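Malic enzyme (Entamoeba histolytica, PDB 3NV9) probably catalyses the NAD(P)-dependent oxidative decarboxylation of malate to pyruvate, as malic enzymes do, and has been linked to activation of the drug metronidazole. Local coordinates at residues G90-V95 / H160-I165; V116-A121 / A132-I137; F154-Q159 / E184-P189; I372-K377 / V430-D435. One frame throughout, in Å; residues are numbered along the deposited sequence.

In the fold
Interactions 1 and 2 belong to the four-stranded parallel sheet of the N-terminal domain. Interaction 1 pairs strands 92-97 and 164-167, and interaction 2, about 12 Å away between centres, lays helix 114-128 on the neighbouring strand 131-136, nested within the chain loop that interaction 1 closes. Interaction 3 joins the ends of helices 148-158 and 174-185, its segments alternating along the chain with those of interaction 1, whose centre is about 10 Å away. Interaction 4 comes last and joins the loops that follow helices 363-372 and 413-428. It touches interaction 3 through D187 and P189, linking this late region to the N-terminal sheet. Interactions 1 to 3 also touch the second subunit.

Interaction 1: G90-V95 / H160-I165; sequences GNFVGV and HTFGAI
F92 and F162 meet where strands 92-97 and 164-167 begin to run side by side in the parallel sheet of the N-terminal malic enzyme domain. The F92 ring, swung anti to the backbone N (chi1 -159°), lies alongside T161: CE2 is 3.7 Å from T161 CG2, while T161 O sits at the ring edge. Over one face comes F162 CE1, and the two rings form an offset stack with centroids 4.6 Å apart and planes tilted by 30°. T161 OG1 bonds to C136 O of the second subunit, so the hydroxyl is satisfied while the methyl serves the aromatic cluster. The carbonyl of F92 then starts the strand pairing. Its O takes the N-H of G163 at 2.7 Å, with the donor in the carbonyl plane, and a weak second bond from A164 N at 3.3 Å.

V93 bridges to A164. On their face of the sheet V93 CG2 is 4.2 Å from A164 CB, and the beta-branched valine and the small alanine both pack on L371 of helix 363-372. Next, G94 N donates to A164 O at 3.3 Å, continuing the parallel ladder. Any side chain starting from the G94 CA would run into the F162 ring near CZ, so glycine fits here. Its CA makes a CH-pi contact over the ring face opposite the one that T161 CG2 covers, 3.8 Å from the F162 centroid.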
loop_
_atom_site.group_PDB
_atom_site.type_symbol
_atom_site.label_atom_id
_atom_site.label_comp_id
_atom_site.label_asym_id
_atom_site.label_seq_id
_atom_site.Cartn_x
_atom_site.Cartn_y
_atom_site.Cartn_z
ATOM N N GLY A 90 -2.800 -12.060 1.933
ATOM C CA GLY A 90 -2.096 -13.275 1.499
ATOM C C GLY A 90 -1.162 -13.102 0.332
ATOM O O GLY A 90 -0.227 -13.897 0.177
ATOM N N ASN A 91 -1.361 -12.062 -0.492
ATOM C CA ASN A 91 -0.390 -11.793 -1.576
ATOM C C ASN A 91 0.266 -10.389 -1.447
ATOM O O ASN A 91 0.778 -9.857 -2.429
ATOM C CB ASN A 91 -1.089 -12.039 -2.943
ATOM C CG ASN A 91 -0.114 -12.121 -4.155
ATOM O OD1 ASN A 91 -0.349 -11.455 -5.172
ATOM N ND2 ASN A 91 0.943 -12.909 -4.050
ATOM N N PHE A 92 0.299 -9.817 -0.221
ATOM C CA PHE A 92 0.632 -8.364 -0.016
ATOM C C PHE A 92 1.981 -8.241 0.669
ATOM O O PHE A 92 2.177 -8.769 1.797
ATOM C CB PHE A 92 -0.468 -7.646 0.828
ATOM C CG PHE A 92 -0.525 -6.120 0.684
ATOM C CD1 PHE A 92 -0.096 -5.465 -0.499
ATOM C CD2 PHE A 92 -1.111 -5.347 1.697
ATOM C CE1 PHE A 92 -0.207 -4.047 -0.642
ATOM C CE2 PHE A 92 -1.230 -3.935 1.584
ATOM C CZ PHE A 92 -0.763 -3.277 0.414
ATOM N N VAL A 93 2.908 -7.550 0.002
ATOM C CA VAL A 93 4.254 -7.379 0.492
ATOM C C VAL A 93 4.518 -5.912 0.790
ATOM O O VAL A 93 4.138 -5.066 -0.026
ATOM C CB VAL A 93 5.290 -7.947 -0.470
ATOM C CG1 VAL A 93 6.701 -7.542 -0.042
ATOM C CG2 VAL A 93 5.151 -9.537 -0.506
ATOM N N GLY A 94 5.087 -5.609 1.977
ATOM C CA GLY A 94 5.504 -4.234 2.302
ATOM C C GLY A 94 6.987 -4.027 2.062
ATOM O O GLY A 94 7.784 -4.800 2.539
ATOM N N VAL A 95 7.347 -3.034 1.271
ATOM C CA VAL A 95 8.748 -2.782 0.961
ATOM C C VAL A 95 9.107 -1.695 1.955
ATOM O O VAL A 95 8.792 -0.526 1.724
ATOM C CB VAL A 95 8.932 -2.273 -0.533
ATOM C CG1 VAL A 95 10.400 -2.139 -0.970
ATOM C CG2 VAL A 95 8.261 -3.267 -1.528
ATOM N N HIS A 160 0.307 -6.832 10.461
ATOM C CA HIS A 160 -1.054 -7.340 10.356
ATOM C C HIS A 160 -1.728 -7.049 9.027
ATOM O O HIS A 160 -2.759 -7.655 8.701
ATOM C CB HIS A 160 -1.889 -6.843 11.530
ATOM C CG HIS A 160 -1.352 -7.322 12.829
ATOM N ND1 HIS A 160 -0.446 -6.586 13.577
ATOM C CD2 HIS A 160 -1.505 -8.500 13.469
ATOM C CE1 HIS A 160 -0.071 -7.297 14.621
ATOM N NE2 HIS A 160 -0.704 -8.458 14.580
ATOM N N THR A 161 -1.110 -6.135 8.275
ATOM C CA THR A 161 -1.559 -5.753 6.957
ATOM C C THR A 161 -1.005 -6.706 5.881
ATOM O O THR A 161 -1.570 -6.809 4.786
ATOM C CB THR A 161 -1.082 -4.277 6.698
ATOM O OG1 THR A 161 -1.779 -3.419 7.608
ATOM C CG2 THR A 161 -1.352 -3.792 5.264
ATOM N N PHE A 162 0.115 -7.371 6.184
ATOM C CA PHE A 162 0.955 -7.963 5.126
ATOM C C PHE A 162 1.143 -9.470 5.243
ATOM O O PHE A 162 0.992 -10.050 6.334
ATOM C CB PHE A 162 2.342 -7.282 5.047
ATOM C CG PHE A 162 2.293 -5.864 4.589
ATOM C CD1 PHE A 162 2.163 -5.553 3.230
ATOM C CD2 PHE A 162 2.361 -4.830 5.499
ATOM C CE1 PHE A 162 2.106 -4.245 2.824
ATOM C CE2 PHE A 162 2.304 -3.508 5.099
ATOM C CZ PHE A 162 2.165 -3.210 3.752
ATOM N N GLY A 163 1.494 -10.072 4.103
ATOM C CA GLY A 163 1.743 -11.490 3.981
ATOM C C GLY A 163 3.213 -11.713 4.074
ATOM O O GLY A 163 3.631 -12.831 4.356
ATOM N N ALA A 164 4.014 -10.670 3.778
ATOM C CA ALA A 164 5.430 -10.678 4.116
ATOM C C ALA A 164 5.997 -9.274 4.226
ATOM O O ALA A 164 5.371 -8.317 3.762
ATOM C CB ALA A 164 6.222 -11.453 3.087
ATOM N N ILE A 165 7.201 -9.158 4.797
ATOM C CA ILE A 165 7.862 -7.893 4.813
ATOM C C ILE A 165 9.181 -7.965 4.089
ATOM O O ILE A 165 9.986 -8.860 4.337
ATOM C CB ILE A 165 8.193 -7.359 6.261
ATOM C CG1 ILE A 165 6.935 -7.161 7.090
ATOM C CG2 ILE A 165 9.110 -6.111 6.156
ATOM C CD1 ILE A 165 5.979 -6.214 6.511
#

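Interaction 2: V116-A121 / A132-I137; sequences VMEGKA and AVPICI
In the beta-alpha-beta unit formed by strand 92-97, helix 114-128 and strand 131-136, M117, E118 and A121 of the helix rest on A132, P134 and C136 of the strand. The two segments run nearly antiparallel, at 161°, with axes only 6.8 Å apart, a close approach suited to the short side chains at the interface. A121 fits one end: its CB lies 3.4 Å from A132 O and 4.1 Å from A132 CB. One turn earlier, M117 CB meets P134 CB at 3.6 Å. The proline ring gives the helix a compact apolar surface, and its CG touches E118 CB at the side.

M117 CG is anti to the carbonyl carbon (chi1 -49°), which sets it 3.6 Å from C136 SG; bends farther along carry the flexible thioether off the strand to V95. No hydrogen bond crosses directly. A water 2.9 Å from A121 O can donate to it, though it has other acceptors to serve, and accepts a weak bond from A132 N at 2.8 Å. The E118 carboxylate serves other parts: OE1 takes the backbone N-H groups of K46 and I47, and OE2 that of L88 of the second subunit.

Strand 131-136 is meanwhile hydrogen-bonded to strand 92-97 through V133 and I135, whose side chains point away from helix 114-128; V133 meets F92, and I135 meets F154 of helix 148-158.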
loop_
_atom_site.group_PDB
_atom_site.type_symbol
_atom_site.label_atom_id
_atom_site.label_comp_id
_atom_site.label_asym_id
_atom_site.label_seq_id
_atom_site.Cartn_x
_atom_site.Cartn_y
_atom_site.Cartn_z
ATOM N N VAL A 116 13.118 4.174 -5.360
ATOM C CA VAL A 116 13.659 2.802 -5.373
ATOM C C VAL A 116 12.623 1.794 -4.851
ATOM O O VAL A 116 12.472 0.702 -5.418
ATOM C CB VAL A 116 14.961 2.733 -4.554
ATOM C CG1 VAL A 116 15.395 1.266 -4.257
ATOM C CG2 VAL A 116 16.084 3.507 -5.286
ATOM N N MET A 117 11.882 2.143 -3.793
ATOM C CA MET A 117 10.922 1.169 -3.214
ATOM C C MET A 117 9.703 1.002 -4.103
ATOM O O MET A 117 9.114 -0.068 -4.147
ATOM C CB MET A 117 10.486 1.537 -1.770
ATOM C CG MET A 117 11.633 1.876 -0.818
ATOM S SD MET A 117 12.880 0.583 -0.794
ATOM C CE MET A 117 14.379 1.562 -0.736
ATOM N N GLU A 118 9.332 2.061 -4.817
ATOM C CA GLU A 118 8.289 1.924 -5.856
ATOM C C GLU A 118 8.734 1.053 -7.070
ATOM O O GLU A 118 7.955 0.311 -7.624
ATOM C CB GLU A 118 7.766 3.312 -6.296
ATOM C CG GLU A 118 6.413 3.193 -6.857
ATOM C CD GLU A 118 5.805 4.484 -7.316
ATOM O OE1 GLU A 118 4.764 4.432 -8.043
ATOM O OE2 GLU A 118 6.362 5.534 -6.982
ATOM N N GLY A 119 9.998 1.163 -7.483
ATOM C CA GLY A 119 10.537 0.316 -8.548
ATOM C C GLY A 119 10.554 -1.127 -8.091
ATOM O O GLY A 119 10.235 -2.011 -8.865
ATOM N N LYS A 120 10.900 -1.370 -6.827
ATOM C CA LYS A 120 10.834 -2.751 -6.255
ATOM C C LYS A 120 9.389 -3.260 -6.286
ATOM O O LYS A 120 9.153 -4.392 -6.642
ATOM C CB LYS A 120 11.324 -2.841 -4.774
ATOM C CG LYS A 120 12.753 -2.390 -4.469
ATOM C CD LYS A 120 13.768 -3.452 -4.851
ATOM C CE LYS A 120 15.166 -2.950 -4.395
ATOM N NZ LYS A 120 16.255 -3.993 -4.715
ATOM N N ALA A 121 8.435 -2.416 -5.900
ATOM C CA ALA A 121 7.069 -2.874 -5.850
ATOM C C ALA A 121 6.628 -3.149 -7.278
ATOM O O ALA A 121 5.892 -4.100 -7.481
ATOM C CB ALA A 121 6.176 -1.829 -5.249
ATOM N N ALA A 132 2.508 -5.272 -3.953
ATOM C CA ALA A 132 3.492 -4.725 -3.015
ATOM C C ALA A 132 3.430 -3.199 -3.075
ATOM O O ALA A 132 3.086 -2.636 -4.116
ATOM C CB ALA A 132 4.819 -5.211 -3.338
ATOM N N VAL A 133 3.668 -2.536 -1.942
ATOM C CA VAL A 133 3.717 -1.114 -1.952
ATOM C C VAL A 133 4.953 -0.582 -1.197
ATOM O O VAL A 133 5.431 -1.190 -0.266
ATOM C CB VAL A 133 2.423 -0.450 -1.441
ATOM C CG1 VAL A 133 1.301 -0.602 -2.464
ATOM C CG2 VAL A 133 2.055 -0.905 -0.070
ATOM N N PRO A 134 5.484 0.558 -1.640
ATOM C CA PRO A 134 6.575 1.138 -0.844
ATOM C C PRO A 134 6.064 1.535 0.572
ATOM O O PRO A 134 4.915 2.039 0.715
ATOM C CB PRO A 134 7.005 2.352 -1.676
ATOM C CG PRO A 134 5.851 2.623 -2.647
ATOM C CD PRO A 134 4.944 1.462 -2.672
ATOM N N ILE A 135 6.866 1.264 1.620
ATOM C CA ILE A 135 6.581 1.802 2.967
ATOM C C ILE A 135 7.820 2.486 3.457
ATOM O O ILE A 135 8.641 1.863 4.082
ATOM C CB ILE A 135 6.207 0.697 3.956
ATOM C CG1 ILE A 135 5.008 -0.108 3.444
ATOM C CG2 ILE A 135 5.898 1.252 5.388
ATOM C CD1 ILE A 135 3.660 0.589 3.618
ATOM N N CYS A 136 7.981 3.757 3.104
ATOM C CA CYS A 136 9.169 4.577 3.504
ATOM C C CYS A 136 8.888 5.334 4.817
ATOM O O CYS A 136 7.934 6.079 4.918
ATOM C CB CYS A 136 9.546 5.554 2.385
ATOM S SG CYS A 136 10.334 4.705 1.052
ATOM N N ILE A 137 9.699 5.092 5.833
ATOM C CA ILE A 137 9.410 5.600 7.170
ATOM C C ILE A 137 10.550 6.420 7.672
ATOM O O ILE A 137 11.687 6.290 7.201
ATOM C CB ILE A 137 9.197 4.473 8.175
ATOM C CG1 ILE A 137 10.544 3.733 8.472
ATOM C CG2 ILE A 137 8.038 3.548 7.704
ATOM C CD1 ILE A 137 10.437 2.539 9.495
HETATM O O HOH W 1 3.199 -5.005 -6.687
#

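Interaction 3: F154-Q159 / E184-P189; sequences FVQRIQ and ESCDIP
Q159 reaches across to the backbone of C186 and D187 with its amide, and Q156, one turn earlier, meets S185 with its own. The CG of Q159 lies between the backbone N and carbonyl carbon (chi1 83°), an uncommon, crowded position that suspends the amide between both segments. Its OE1 receives the N-H of D187 at 2.9 Å, nearly along the C=O axis. Its NE2 turns back to Q156 O, 2.9 Å away, an almost straight bond (175°) in the plane of the Q159 amide and on a lone pair of Q156 O. Gripped at both ends, the amide should have little freedom to rotate, and glutamine suits a place that needs donor and acceptor together.

The Q156 amide instead approaches obliquely: NE2 donates to S185 OG at 2.8 Å, with the oxygen tilted from its plane, while S185 OG also bonds to V181 O. The C186 sulfur sits between the two glutamines, 4.1 Å from Q156 CG, with V155 CG1 slightly farther off. The apolar I188 turns toward the helix end, its CD1 methyl packing against Q159, 3.5 Å from Q159 O and also close to CB.

The contact thus ties the end of helix 148-158 to the turn leaving helix 174-185. V155 and I188 both pack on I165 of strand 164-167, which lies between these helices in sequence.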
loop_
_atom_site.group_PDB
_atom_site.type_symbol
_atom_site.label_atom_id
_atom_site.label_comp_id
_atom_site.label_asym_id
_atom_site.label_seq_id
_atom_site.Cartn_x
_atom_site.Cartn_y
_atom_site.Cartn_z
ATOM N N PHE A 154 7.714 -0.543 14.587
ATOM C CA PHE A 154 6.896 -0.147 13.430
ATOM C C PHE A 154 6.390 -1.380 12.665
ATOM O O PHE A 154 5.202 -1.543 12.418
ATOM C CB PHE A 154 7.677 0.806 12.484
ATOM C CG PHE A 154 6.885 1.223 11.290
ATOM C CD1 PHE A 154 6.174 2.400 11.302
ATOM C CD2 PHE A 154 6.828 0.404 10.144
ATOM C CE1 PHE A 154 5.396 2.782 10.197
ATOM C CE2 PHE A 154 6.054 0.772 9.010
ATOM C CZ PHE A 154 5.326 1.950 9.044
ATOM N N VAL A 155 7.315 -2.251 12.333
ATOM C CA VAL A 155 7.005 -3.421 11.550
ATOM C C VAL A 155 6.086 -4.363 12.315
ATOM O O VAL A 155 5.126 -4.899 11.726
ATOM C CB VAL A 155 8.320 -4.104 11.064
ATOM C CG1 VAL A 155 8.039 -5.442 10.360
ATOM C CG2 VAL A 155 9.033 -3.187 10.154
ATOM N N GLN A 156 6.373 -4.544 13.620
ATOM C CA GLN A 156 5.494 -5.308 14.531
ATOM C C GLN A 156 4.043 -4.806 14.570
ATOM O O GLN A 156 3.096 -5.596 14.678
ATOM C CB GLN A 156 6.093 -5.396 15.953
ATOM C CG GLN A 156 7.264 -6.436 16.060
ATOM C CD GLN A 156 8.094 -6.359 17.370
ATOM O OE1 GLN A 156 7.821 -5.543 18.273
ATOM N NE2 GLN A 156 9.115 -7.204 17.464
ATOM N N ARG A 157 3.858 -3.496 14.431
ATOM C CA ARG A 157 2.508 -2.946 14.402
ATOM C C ARG A 157 1.813 -3.147 13.044
ATOM O O ARG A 157 0.594 -3.399 13.001
ATOM C CB ARG A 157 2.530 -1.481 14.793
ATOM C CG ARG A 157 2.910 -1.233 16.272
ATOM C CD ARG A 157 2.589 0.203 16.714
ATOM N NE ARG A 157 3.208 0.488 18.016
ATOM C CZ ARG A 157 2.743 0.062 19.203
ATOM N NH1 ARG A 157 1.616 -0.651 19.269
ATOM N NH2 ARG A 157 3.414 0.336 20.325
ATOM N N ILE A 158 2.597 -3.084 11.955
ATOM C CA ILE A 158 2.046 -3.064 10.593
ATOM C C ILE A 158 1.929 -4.446 9.982
ATOM O O ILE A 158 1.189 -4.632 9.037
ATOM C CB ILE A 158 2.858 -2.163 9.644
ATOM C CG1 ILE A 158 1.965 -1.568 8.537
ATOM C CG2 ILE A 158 4.103 -2.909 9.090
ATOM C CD1 ILE A 158 2.773 -0.527 7.630
ATOM N N GLN A 159 2.626 -5.411 10.579
ATOM C CA GLN A 159 2.694 -6.769 10.086
ATOM C C GLN A 159 1.331 -7.357 9.787
ATOM O O GLN A 159 1.219 -8.289 8.981
ATOM C CB GLN A 159 3.361 -7.665 11.119
ATOM C CG GLN A 159 2.417 -8.156 12.182
ATOM C CD GLN A 159 3.136 -9.039 13.174
ATOM O OE1 GLN A 159 3.344 -10.203 12.925
ATOM N NE2 GLN A 159 3.534 -8.472 14.299
ATOM N N GLU A 184 11.927 -13.316 14.026
ATOM C CA GLU A 184 11.521 -14.243 15.080
ATOM C C GLU A 184 10.223 -13.820 15.674
ATOM O O GLU A 184 9.373 -14.683 15.993
ATOM C CB GLU A 184 12.624 -14.412 16.136
ATOM C CG GLU A 184 13.903 -15.046 15.533
ATOM C CD GLU A 184 13.668 -16.464 14.908
ATOM O OE1 GLU A 184 12.673 -17.162 15.279
ATOM O OE2 GLU A 184 14.497 -16.872 14.046
ATOM N N SER A 185 10.003 -12.508 15.763
ATOM C CA SER A 185 8.770 -12.049 16.398
ATOM C C SER A 185 7.518 -11.957 15.546
ATOM O O SER A 185 6.420 -11.988 16.113
ATOM C CB SER A 185 8.963 -10.729 17.172
ATOM O OG SER A 185 9.629 -9.753 16.414
ATOM N N CYS A 186 7.647 -11.764 14.224
ATOM C CA CYS A 186 6.454 -11.503 13.419
ATOM C C CYS A 186 5.854 -12.823 12.987
ATOM O O CYS A 186 6.551 -13.802 12.915
ATOM C CB CYS A 186 6.788 -10.591 12.228
ATOM S SG CYS A 186 7.315 -8.903 12.749
ATOM N N ASP A 187 4.557 -12.837 12.735
ATOM C CA ASP A 187 3.805 -14.032 12.368
ATOM C C ASP A 187 3.740 -14.252 10.829
ATOM O O ASP A 187 3.113 -15.202 10.341
ATOM C CB ASP A 187 2.408 -13.999 13.017
ATOM C CG ASP A 187 2.440 -14.364 14.558
ATOM O OD1 ASP A 187 3.397 -15.048 15.054
ATOM O OD2 ASP A 187 1.498 -13.962 15.291
ATOM N N ILE A 188 4.401 -13.349 10.109
ATOM C CA ILE A 188 4.720 -13.418 8.684
ATOM C C ILE A 188 6.255 -13.436 8.502
ATOM O O ILE A 188 7.001 -13.072 9.403
ATOM C CB ILE A 188 4.113 -12.249 7.856
ATOM C CG1 ILE A 188 4.638 -10.895 8.353
ATOM C CG2 ILE A 188 2.602 -12.326 7.892
ATOM C CD1 ILE A 188 4.094 -9.666 7.611
ATOM N N PRO A 189 6.727 -13.929 7.349
ATOM C CA PRO A 189 8.136 -13.869 7.005
ATOM C C PRO A 189 8.674 -12.441 6.808
ATOM O O PRO A 189 8.067 -11.637 6.075
ATOM C CB PRO A 189 8.204 -14.616 5.650
ATOM C CG PRO A 189 6.865 -14.462 5.085
ATOM C CD PRO A 189 5.943 -14.588 6.298
#

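Interaction 4: I372-K377 / V430-D435; sequences IVRARK and VARVTD. With SO4 (sulfate ion), chain I.
R432 CG is anti to the carbonyl carbon (chi1 -70°), and a bend at chi3 (-81°) folds its guanidinium between R374 and R376. R374 is bent at the same torsion, whereas R376 is extended from CG to NE, and both cross R432 at about a right angle. R374 NH2 stands over the centre of one face of the R432 guanidinium, 3.3 Å from R432 CZ, the planes 33° apart; R376 CG covers the opposite face. In turn, R432 CG lies over the centre of the R376 guanidinium. A sulfate, probably from the crystallisation liquor, may offset this gathered charge: R376 NH1 gives its O3 an almost straight bond of 2.9 Å, and R432 NH1 reaches O4 at 3.0 Å. R432 NH1 also bonds to D187 O.

With positive phi, R374 is the C' residue of a Schellman motif ending helix 363-372, and the turn presents two carbonyls to the other loop. V373 O accepts R432 N at 3.1 Å, plus a weak bond from V433 N. R374 O takes R432 NE at 3.1 Å, in the guanidinium plane, which should limit that group's rotation. Farther on, R376 N donates to V430 O at 2.9 Å.

Behind these polar links, small and branched apolar side chains pack between the loops: V373 CB lies 4.2 Å from V433 CB and also touches A431 CB, while A375 CB meets V430 CG2. Two waters complete the links, one joining R432 NH2 to A375 O, the other R376 NE to A431 O.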
loop_
_atom_site.group_PDB
_atom_site.type_symbol
_atom_site.label_atom_id
_atom_site.label_comp_id
_atom_site.label_asym_id
_atom_site.label_seq_id
_atom_site.Cartn_x
_atom_site.Cartn_y
_atom_site.Cartn_z
ATOM N N ILE A 372 3.344 -18.527 -1.195
ATOM C CA ILE A 372 2.427 -19.598 -1.608
ATOM C C ILE A 372 2.257 -20.680 -0.520
ATOM O O ILE A 372 1.158 -21.066 -0.183
ATOM C CB ILE A 372 2.863 -20.180 -2.976
ATOM C CG1 ILE A 372 2.262 -19.318 -4.131
ATOM C CG2 ILE A 372 2.447 -21.607 -3.060
ATOM C CD1 ILE A 372 2.983 -19.414 -5.467
ATOM N N VAL A 373 3.362 -21.115 0.052
ATOM C CA VAL A 373 3.377 -22.150 1.086
ATOM C C VAL A 373 3.499 -21.521 2.496
ATOM O O VAL A 373 3.780 -22.229 3.475
ATOM C CB VAL A 373 4.574 -23.123 0.878
ATOM C CG1 VAL A 373 4.399 -23.931 -0.394
ATOM C CG2 VAL A 373 5.898 -22.323 0.852
ATOM N N ARG A 374 3.331 -20.200 2.588
ATOM C CA ARG A 374 3.332 -19.543 3.892
ATOM C C ARG A 374 4.596 -19.883 4.734
ATOM O O ARG A 374 4.494 -20.265 5.877
ATOM C CB ARG A 374 2.027 -19.862 4.658
ATOM C CG ARG A 374 0.768 -19.290 3.972
ATOM C CD ARG A 374 -0.415 -19.220 4.926
ATOM N NE ARG A 374 0.031 -18.655 6.213
ATOM C CZ ARG A 374 -0.378 -19.042 7.416
ATOM N NH1 ARG A 374 -1.272 -20.021 7.553
ATOM N NH2 ARG A 374 0.147 -18.447 8.482
ATOM N N ALA A 375 5.776 -19.711 4.156
ATOM C CA ALA A 375 6.975 -19.874 4.935
ATOM C C ALA A 375 7.022 -18.832 6.025
ATOM O O ALA A 375 6.657 -17.641 5.830
ATOM C CB ALA A 375 8.234 -19.798 4.095
ATOM N N ARG A 376 7.495 -19.294 7.167
ATOM C CA ARG A 376 7.617 -18.481 8.377
ATOM C C ARG A 376 8.808 -17.559 8.275
ATOM O O ARG A 376 8.750 -16.439 8.763
ATOM C CB ARG A 376 7.777 -19.386 9.612
ATOM C CG ARG A 376 6.530 -20.220 9.964
ATOM C CD ARG A 376 6.927 -21.132 11.159
ATOM N NE ARG A 376 6.069 -22.286 11.321
ATOM C CZ ARG A 376 4.920 -22.271 12.000
ATOM N NH1 ARG A 376 4.480 -21.141 12.566
ATOM N NH2 ARG A 376 4.199 -23.398 12.114
ATOM N N LYS A 377 9.865 -18.008 7.623
ATOM C CA LYS A 377 11.137 -17.276 7.554
ATOM C C LYS A 377 11.688 -17.491 6.153
ATOM O O LYS A 377 11.352 -18.512 5.552
ATOM C CB LYS A 377 12.151 -17.909 8.522
ATOM C CG LYS A 377 11.918 -17.595 10.002
ATOM C CD LYS A 377 12.490 -18.696 11.006
ATOM C CE LYS A 377 13.737 -19.406 10.456
ATOM N NZ LYS A 377 14.204 -20.442 11.428
ATOM N N VAL A 430 10.058 -24.763 7.522
ATOM C CA VAL A 430 9.474 -23.451 7.750
ATOM C C VAL A 430 8.129 -23.204 7.041
ATOM O O VAL A 430 7.455 -22.199 7.326
ATOM C CB VAL A 430 10.495 -22.353 7.499
ATOM C CG1 VAL A 430 11.727 -22.656 8.336
ATOM C CG2 VAL A 430 10.860 -22.246 5.982
ATOM N N ALA A 431 7.716 -24.127 6.167
ATOM C CA ALA A 431 6.438 -23.982 5.460
ATOM C C ALA A 431 5.244 -24.375 6.308
ATOM O O ALA A 431 5.283 -25.371 7.029
ATOM C CB ALA A 431 6.442 -24.758 4.149
ATOM N N ARG A 432 4.190 -23.568 6.208
ATOM C CA ARG A 432 2.935 -23.767 6.913
ATOM C C ARG A 432 1.878 -24.388 5.998
ATOM O O ARG A 432 0.762 -24.687 6.407
ATOM C CB ARG A 432 2.460 -22.438 7.517
ATOM C CG ARG A 432 3.361 -21.979 8.703
ATOM C CD ARG A 432 2.830 -20.698 9.373
ATOM N NE ARG A 432 3.225 -19.507 8.614
ATOM C CZ ARG A 432 3.341 -18.274 9.095
ATOM N NH1 ARG A 432 3.126 -18.017 10.390
ATOM N NH2 ARG A 432 3.711 -17.282 8.275
ATOM N N VAL A 433 2.254 -24.568 4.745
ATOM C CA VAL A 433 1.460 -25.283 3.745
ATOM C C VAL A 433 2.430 -26.290 3.146
ATOM O O VAL A 433 3.323 -25.906 2.371
ATOM C CB VAL A 433 0.992 -24.349 2.598
ATOM C CG1 VAL A 433 0.427 -25.191 1.412
ATOM C CG2 VAL A 433 -0.015 -23.320 3.093
ATOM N N THR A 434 2.252 -27.573 3.507
ATOM C CA THR A 434 3.301 -28.597 3.318
ATOM C C THR A 434 3.012 -29.709 2.302
ATOM O O THR A 434 3.873 -30.555 2.040
ATOM C CB THR A 434 3.605 -29.364 4.655
ATOM O OG1 THR A 434 2.359 -29.864 5.200
ATOM C CG2 THR A 434 4.338 -28.459 5.657
ATOM N N ASP A 435 1.813 -29.774 1.785
ATOM C CA ASP A 435 1.515 -30.921 0.946
ATOM C C ASP A 435 1.312 -30.594 -0.546
ATOM O O ASP A 435 0.707 -31.391 -1.265
ATOM C CB ASP A 435 0.291 -31.635 1.500
ATOM C CG ASP A 435 0.505 -32.131 2.923
ATOM O OD1 ASP A 435 1.612 -32.601 3.231
ATOM O OD2 ASP A 435 -0.435 -32.052 3.746
HETATM S S SO4 I . 1.279 -21.098 12.743
HETATM O O1 SO4 I . 1.808 -22.225 11.969
HETATM O O2 SO4 I . -0.152 -21.336 12.934
HETATM O O3 SO4 I . 1.962 -21.009 14.033
HETATM O O4 SO4 I . 1.473 -19.827 12.050
HETATM O O HOH W 2 3.711 -17.013 5.545
HETATM O O HOH W 3 6.113 -24.406 9.881
#